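PDB 2HJ0: putative citrate lyase, alfa subunit from Streptococcus mutans, which is a putative citrate lyase alpha subunit of the CitF family, found here as a two-chain assembly, each chain built round two large mixed beta-sheets. Local coordinates for residues S123-S135 and S389-C401. Numbering follows the deposited sequence.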
ATOM      1  N   SER A 123      13.163  13.365 -14.658  1.00 11.03           N
ATOM      2  CA  SER A 123      13.293  13.501 -13.209  1.00 13.79           C
ATOM      3  C   SER A 123      12.993  14.902 -12.706  1.00 13.69           C
ATOM      4  O   SER A 123      12.535  15.770 -13.457  1.00 13.73           O
ATOM      5  CB  SER A 123      14.684  13.075 -12.728  1.00 14.63           C
ATOM      6  OG  SER A 123      15.663  14.044 -13.006  1.00 18.33           O
ATOM      7  N   SER A 124      13.241  15.101 -11.417  1.00 13.01           N
ATOM      8  CA  SER A 124      12.993  16.382 -10.784  1.00 13.00           C
ATOM      9  C   SER A 124      14.118  17.341 -11.131  1.00 12.82           C
ATOM     10  O   SER A 124      13.881  18.474 -11.556  1.00 12.54           O
ATOM     11  CB  SER A 124      12.887  16.198  -9.264  1.00 12.92           C
ATOM     12  OG  SER A 124      12.860  17.445  -8.587  1.00 12.37           O
ATOM     13  N   GLY A 125      15.351  16.879 -10.967  1.00 11.95           N
ATOM     14  CA  GLY A 125      16.479  17.738 -11.265  1.00 12.56           C
ATOM     15  C   GLY A 125      17.690  17.010 -11.798  1.00 12.74           C
ATOM     16  O   GLY A 125      17.710  15.788 -11.897  1.00 13.14           O
ATOM     17  N   LEU A 126      18.719  17.761 -12.143  1.00 13.54           N
ATOM     18  CA  LEU A 126      19.913  17.139 -12.666  1.00 16.67           C
ATOM     19  C   LEU A 126      21.125  17.615 -11.873  1.00 19.57           C
ATOM     20  O   LEU A 126      22.177  16.979 -11.896  1.00 21.23           O
ATOM     21  CB  LEU A 126      20.055  17.484 -14.155  1.00 14.73           C
ATOM     22  CG  LEU A 126      18.839  17.165 -15.035  1.00 11.41           C
ATOM     23  CD1 LEU A 126      19.028  17.788 -16.398  1.00  9.81           C
ATOM     24  CD2 LEU A 126      18.644  15.663 -15.142  1.00  8.84           C
ATOM     25  N   ARG A 127      20.954  18.725 -11.156  1.00 21.98           N
ATOM     26  CA  ARG A 127      22.008  19.347 -10.344  1.00 23.44           C
ATOM     27  C   ARG A 127      23.157  19.852 -11.206  1.00 24.32           C
ATOM     28  O   ARG A 127      23.087  19.822 -12.430  1.00 23.47           O
ATOM     29  CB  ARG A 127      22.553  18.387  -9.272  1.00 23.95           C
ATOM     30  CG  ARG A 127      21.560  17.995  -8.172  1.00 27.78           C
ATOM     31  CD  ARG A 127      20.878  19.207  -7.515  1.00 30.07           C
ATOM     32  NE  ARG A 127      19.753  18.823  -6.648  1.00 31.19           N
ATOM     33  CZ  ARG A 127      18.857  19.677  -6.151  1.00 31.88           C
ATOM     34  NH1 ARG A 127      17.873  19.240  -5.377  1.00 30.84           N
ATOM     35  NH2 ARG A 127      18.940  20.974  -6.435  1.00 32.39           N
ATOM     36  N   ASP A 128      24.214  20.302 -10.538  1.00 26.44           N
ATOM     37  CA  ASP A 128      25.407  20.867 -11.170  1.00 27.67           C
ATOM     38  C   ASP A 128      26.028  20.117 -12.352  1.00 27.37           C
ATOM     39  O   ASP A 128      25.904  20.546 -13.501  1.00 27.63           O
ATOM     40  CB  ASP A 128      26.478  21.097 -10.096  1.00 29.12           C
ATOM     41  CG  ASP A 128      25.970  21.946  -8.926  1.00 32.32           C
ATOM     42  OD1 ASP A 128      25.489  23.085  -9.161  1.00 33.72           O
ATOM     43  OD2 ASP A 128      26.062  21.481  -7.766  1.00 32.75           O
ATOM     44  N   LYS A 129      26.708  19.012 -12.060  1.00 26.91           N
ATOM     45  CA  LYS A 129      27.391  18.211 -13.074  1.00 25.83           C
ATOM     46  C   LYS A 129      26.536  17.662 -14.218  1.00 25.09           C
ATOM     47  O   LYS A 129      26.745  18.024 -15.378  1.00 24.92           O
ATOM     48  CB  LYS A 129      28.145  17.064 -12.396  1.00 26.12           C
ATOM     49  CG  LYS A 129      28.994  17.526 -11.229  1.00 26.86           C
ATOM     50  CD  LYS A 129      30.130  16.567 -10.928  1.00 27.89           C
ATOM     51  CE  LYS A 129      31.010  17.130  -9.821  1.00 28.97           C
ATOM     52  NZ  LYS A 129      31.404  18.549 -10.106  1.00 28.52           N
ATOM     53  N   VAL A 130      25.585  16.785 -13.912  1.00 24.20           N
ATOM     54  CA  VAL A 130      24.742  16.226 -14.967  1.00 23.34           C
ATOM     55  C   VAL A 130      24.007  17.336 -15.717  1.00 22.93           C
ATOM     56  O   VAL A 130      23.928  17.316 -16.944  1.00 23.06           O
ATOM     57  CB  VAL A 130      23.698  15.229 -14.405  1.00 23.18           C
ATOM     58  CG1 VAL A 130      22.804  14.715 -15.530  1.00 19.63           C
ATOM     59  CG2 VAL A 130      24.403  14.070 -13.725  1.00 22.20           C
ATOM     60  N   GLY A 131      23.478  18.301 -14.972  1.00 21.72           N
ATOM     61  CA  GLY A 131      22.764  19.405 -15.582  1.00 21.53           C
ATOM     62  C   GLY A 131      23.635  20.220 -16.520  1.00 20.52           C
ATOM     63  O   GLY A 131      23.169  20.673 -17.567  1.00 20.87           O
ATOM     64  N   ALA A 132      24.896  20.412 -16.139  1.00 19.99           N
ATOM     65  CA  ALA A 132      25.861  21.160 -16.949  1.00 19.46           C
ATOM     66  C   ALA A 132      25.999  20.458 -18.285  1.00 18.36           C
ATOM     67  O   ALA A 132      25.840  21.070 -19.337  1.00 18.54           O
ATOM     68  CB  ALA A 132      27.210  21.208 -16.253  1.00 17.69           C
ATOM     69  N   ALA A 133      26.300  19.166 -18.234  1.00 18.17           N
ATOM     70  CA  ALA A 133      26.429  18.380 -19.451  1.00 18.16           C
ATOM     71  C   ALA A 133      25.173  18.545 -20.323  1.00 18.59           C
ATOM     72  O   ALA A 133      25.257  19.013 -21.462  1.00 18.36           O
ATOM     73  CB  ALA A 133      26.644  16.916 -19.110  1.00 15.86           C
ATOM     74  N   ILE A 134      24.010  18.173 -19.793  1.00 18.62           N
ATOM     75  CA  ILE A 134      22.769  18.290 -20.551  1.00 19.01           C
ATOM     76  C   ILE A 134      22.551  19.664 -21.176  1.00 20.58           C
ATOM     77  O   ILE A 134      21.994  19.784 -22.267  1.00 21.02           O
ATOM     78  CB  ILE A 134      21.564  17.970 -19.679  1.00 16.84           C
ATOM     79  CG1 ILE A 134      21.581  16.491 -19.331  1.00 16.35           C
ATOM     80  CG2 ILE A 134      20.283  18.331 -20.407  1.00 16.06           C
ATOM     81  CD1 ILE A 134      21.439  15.594 -20.530  1.00 16.92           C
ATOM     82  N   SER A 135      23.015  20.695 -20.487  1.00 21.04           N
ATOM     83  CA  SER A 135      22.850  22.055 -20.959  1.00 21.70           C
ATOM     84  C   SER A 135      23.754  22.375 -22.151  1.00 23.15           C
ATOM     85  O   SER A 135      23.522  23.347 -22.864  1.00 21.98           O
ATOM     86  CB  SER A 135      23.131  23.023 -19.807  1.00 21.06           C
ATOM     87  OG  SER A 135      22.224  24.110 -19.806  1.00 23.29           O
ATOM     88  N   SER A 389      21.690  32.004 -13.393  1.00 22.30           N
ATOM     89  CA  SER A 389      21.987  33.224 -14.131  1.00 23.20           C
ATOM     90  C   SER A 389      22.628  32.925 -15.478  1.00 23.61           C
ATOM     91  O   SER A 389      22.255  33.509 -16.490  1.00 23.23           O
ATOM     92  CB  SER A 389      22.901  34.115 -13.293  1.00 22.43           C
ATOM     93  OG  SER A 389      23.933  33.345 -12.712  1.00 22.31           O
ATOM     94  N   ASP A 390      23.590  32.008 -15.485  1.00 24.99           N
ATOM     95  CA  ASP A 390      24.263  31.633 -16.720  1.00 26.61           C
ATOM     96  C   ASP A 390      23.376  30.769 -17.623  1.00 26.06           C
ATOM     97  O   ASP A 390      23.829  30.268 -18.648  1.00 26.01           O
ATOM     98  CB  ASP A 390      25.563  30.889 -16.409  1.00 27.73           C
ATOM     99  CG  ASP A 390      25.327  29.631 -15.605  1.00 30.03           C
ATOM    100  OD1 ASP A 390      26.295  28.882 -15.360  1.00 29.59           O
ATOM    101  OD2 ASP A 390      24.164  29.387 -15.211  1.00 32.27           O
ATOM    102  N   GLY A 391      22.116  30.590 -17.235  1.00 26.04           N
ATOM    103  CA  GLY A 391      21.190  29.810 -18.043  1.00 25.80           C
ATOM    104  C   GLY A 391      21.434  28.315 -18.034  1.00 25.49           C
ATOM    105  O   GLY A 391      20.716  27.549 -18.666  1.00 25.65           O
ATOM    106  N   VAL A 392      22.457  27.898 -17.309  1.00 26.06           N
ATOM    107  CA  VAL A 392      22.806  26.493 -17.207  1.00 25.85           C
ATOM    108  C   VAL A 392      21.902  25.754 -16.222  1.00 27.55           C
ATOM    109  O   VAL A 392      21.725  26.192 -15.085  1.00 29.06           O
ATOM    110  CB  VAL A 392      24.241  26.341 -16.712  1.00 23.84           C
ATOM    111  CG1 VAL A 392      24.599  24.877 -16.589  1.00 22.66           C
ATOM    112  CG2 VAL A 392      25.181  27.065 -17.641  1.00 24.24           C
ATOM    113  N   ILE A 393      21.334  24.629 -16.640  1.00 27.59           N
ATOM    114  CA  ILE A 393      20.487  23.864 -15.734  1.00 27.32           C
ATOM    115  C   ILE A 393      21.308  23.436 -14.521  1.00 27.84           C
ATOM    116  O   ILE A 393      22.463  23.050 -14.663  1.00 30.06           O
ATOM    117  CB  ILE A 393      19.948  22.602 -16.407  1.00 27.11           C
ATOM    118  CG1 ILE A 393      18.812  22.977 -17.361  1.00 26.22           C
ATOM    119  CG2 ILE A 393      19.533  21.590 -15.343  1.00 26.37           C
ATOM    120  CD1 ILE A 393      18.125  21.792 -17.977  1.00 25.02           C
ATOM    121  N   ARG A 394      20.721  23.506 -13.332  1.00 27.12           N
ATOM    122  CA  ARG A 394      21.424  23.101 -12.117  1.00 25.28           C
ATOM    123  C   ARG A 394      20.456  23.036 -10.947  1.00 23.22           C
ATOM    124  O   ARG A 394      20.857  22.776  -9.815  1.00 24.03           O
ATOM    125  CB  ARG A 394      22.562  24.075 -11.795  1.00 26.54           C
ATOM    126  CG  ARG A 394      22.106  25.498 -11.496  1.00 30.19           C
ATOM    127  CD  ARG A 394      23.277  26.468 -11.363  1.00 32.38           C
ATOM    128  NE  ARG A 394      24.134  26.506 -12.561  1.00 33.72           N
ATOM    129  CZ  ARG A 394      25.130  25.658 -12.822  1.00 33.68           C
ATOM    130  NH1 ARG A 394      25.421  24.678 -11.977  1.00 34.62           N
ATOM    131  NH2 ARG A 394      25.855  25.808 -13.919  1.00 33.17           N
ATOM    132  N   GLY A 395      19.180  23.266 -11.235  1.00 20.97           N
ATOM    133  CA  GLY A 395      18.169  23.242 -10.197  1.00 19.13           C
ATOM    134  C   GLY A 395      17.363  21.963 -10.130  1.00 18.41           C
ATOM    135  O   GLY A 395      17.867  20.875 -10.408  1.00 19.11           O
ATOM    136  N   ALA A 396      16.099  22.100  -9.747  1.00 17.71           N
ATOM    137  CA  ALA A 396      15.192  20.967  -9.634  1.00 16.65           C
ATOM    138  C   ALA A 396      13.766  21.454  -9.431  1.00 16.00           C
ATOM    139  O   ALA A 396      13.511  22.414  -8.693  1.00 15.06           O
ATOM    140  CB  ALA A 396      15.601  20.091  -8.478  1.00 15.89           C
ATOM    141  N   SER A 397      12.835  20.779 -10.092  1.00 14.80           N
ATOM    142  CA  SER A 397      11.424  21.127  -9.978  1.00 13.63           C
ATOM    143  C   SER A 397      10.867  20.746  -8.591  1.00 12.47           C
ATOM    144  O   SER A 397      10.094  21.495  -7.993  1.00  9.69           O
ATOM    145  CB  SER A 397      10.632  20.419 -11.076  1.00 12.55           C
ATOM    146  OG  SER A 397       9.278  20.836 -11.069  1.00 15.32           O
ATOM    147  N   GLY A 398      11.273  19.582  -8.089  1.00 11.58           N
ATOM    148  CA  GLY A 398      10.799  19.138  -6.796  1.00 11.50           C
ATOM    149  C   GLY A 398       9.288  19.226  -6.680  1.00 12.21           C
ATOM    150  O   GLY A 398       8.565  18.901  -7.620  1.00 10.89           O
ATOM    151  N   GLY A 399       8.805  19.666  -5.521  1.00 11.26           N
ATOM    152  CA  GLY A 399       7.375  19.783  -5.325  1.00 10.30           C
ATOM    153  C   GLY A 399       6.942  21.237  -5.349  1.00 10.13           C
ATOM    154  O   GLY A 399       5.809  21.577  -4.995  1.00 11.66           O
ATOM    155  N   HIS A 400       7.855  22.094  -5.781  1.00  8.76           N
ATOM    156  CA  HIS A 400       7.611  23.523  -5.842  1.00  8.59           C
ATOM    157  C   HIS A 400       6.271  23.903  -6.491  1.00 10.21           C
ATOM    158  O   HIS A 400       5.367  24.389  -5.812  1.00 11.07           O
ATOM    159  CB  HIS A 400       8.768  24.192  -6.567  1.00  5.28           C
ATOM    160  CG  HIS A 400       8.928  25.639  -6.239  1.00  3.81           C
ATOM    161  ND1 HIS A 400       8.074  26.611  -6.715  1.00  3.08           N
ATOM    162  CD2 HIS A 400       9.871  26.286  -5.516  1.00  3.20           C
ATOM    163  CE1 HIS A 400       8.492  27.798  -6.307  1.00  2.26           C
ATOM    164  NE2 HIS A 400       9.581  27.629  -5.579  1.00  1.23           N
ATOM    165  N   CYS A 401       6.120  23.688  -7.793  1.00 11.16           N
ATOM    166  CA  CYS A 401       4.857  24.042  -8.422  1.00 11.54           C
ATOM    167  C   CYS A 401       3.709  23.205  -7.850  1.00 12.04           C
ATOM    168  O   CYS A 401       2.553  23.595  -7.959  1.00 12.89           O
ATOM    169  CB  CYS A 401       4.925  23.863  -9.944  1.00 10.91           C
ATOM    170  SG  CYS A 401       4.795  22.164 -10.544  1.00 12.72           S
TER
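Ser124 takes hold of the chain at Ser397 and Gly398 with its carbonyl and hydroxyl oxygens, and the pair of bonds illustrates how one residue just past a strand end can bind a turn. Ser397 N donates to Ser124 O at 2.9 Å in a nearly straight bond (169°), arriving from above the carbonyl plane, while Gly398 N reaches Ser124 OG at 2.7 Å in a more bent bond. The hydroxyl is placed for this by a first torsion of 171°, which swings OG opposite the backbone N. Both amides belong to the type II' turn from Ser397 to His400 that leads into helix 400-406.

Midway along the contact, a salt-bridge network links helix 127-135 to the loop before that turn. Asp128 OD1 meets Arg394 NH1 at the guanidinium edge, 3.2 Å away through a weak, bent bond, with the two planar groups 30° apart; the other carboxylate oxygen of Asp128 is taken by Asn104. Arg394 NH2 also bonds weakly to Asp390 OD1, while OD2 of the same carboxylate closes an Asx turn onto Val392 N. At the far end, Ser135 OG accepts a weak bond from Ile393 N.

Strand 118-123 belongs to a mostly parallel sheet, and helix 127-135 follows it, so the contact joins this strand-to-helix connection to a loop more than 250 residues later. Gly125 and Ala396 form a single beta bridge, with their CA atoms 3.8 Å apart. Ala396 CB also lies over one face of the Arg127 guanidinium, 3.7 Å above its plane and offset toward the rim; Arg127 borders a bound citric acid.

Farther along, Ile393 CG2 packs against Leu126 CD1 (4.0 Å) and Gly131 CA, and Val392 CG1 rests on Ala132 CA and Ser135 CB. Strand 504-511 adjoins this apolar patch, with Val508 touching Ile393 and Val511 touching both Val392 and Ser135.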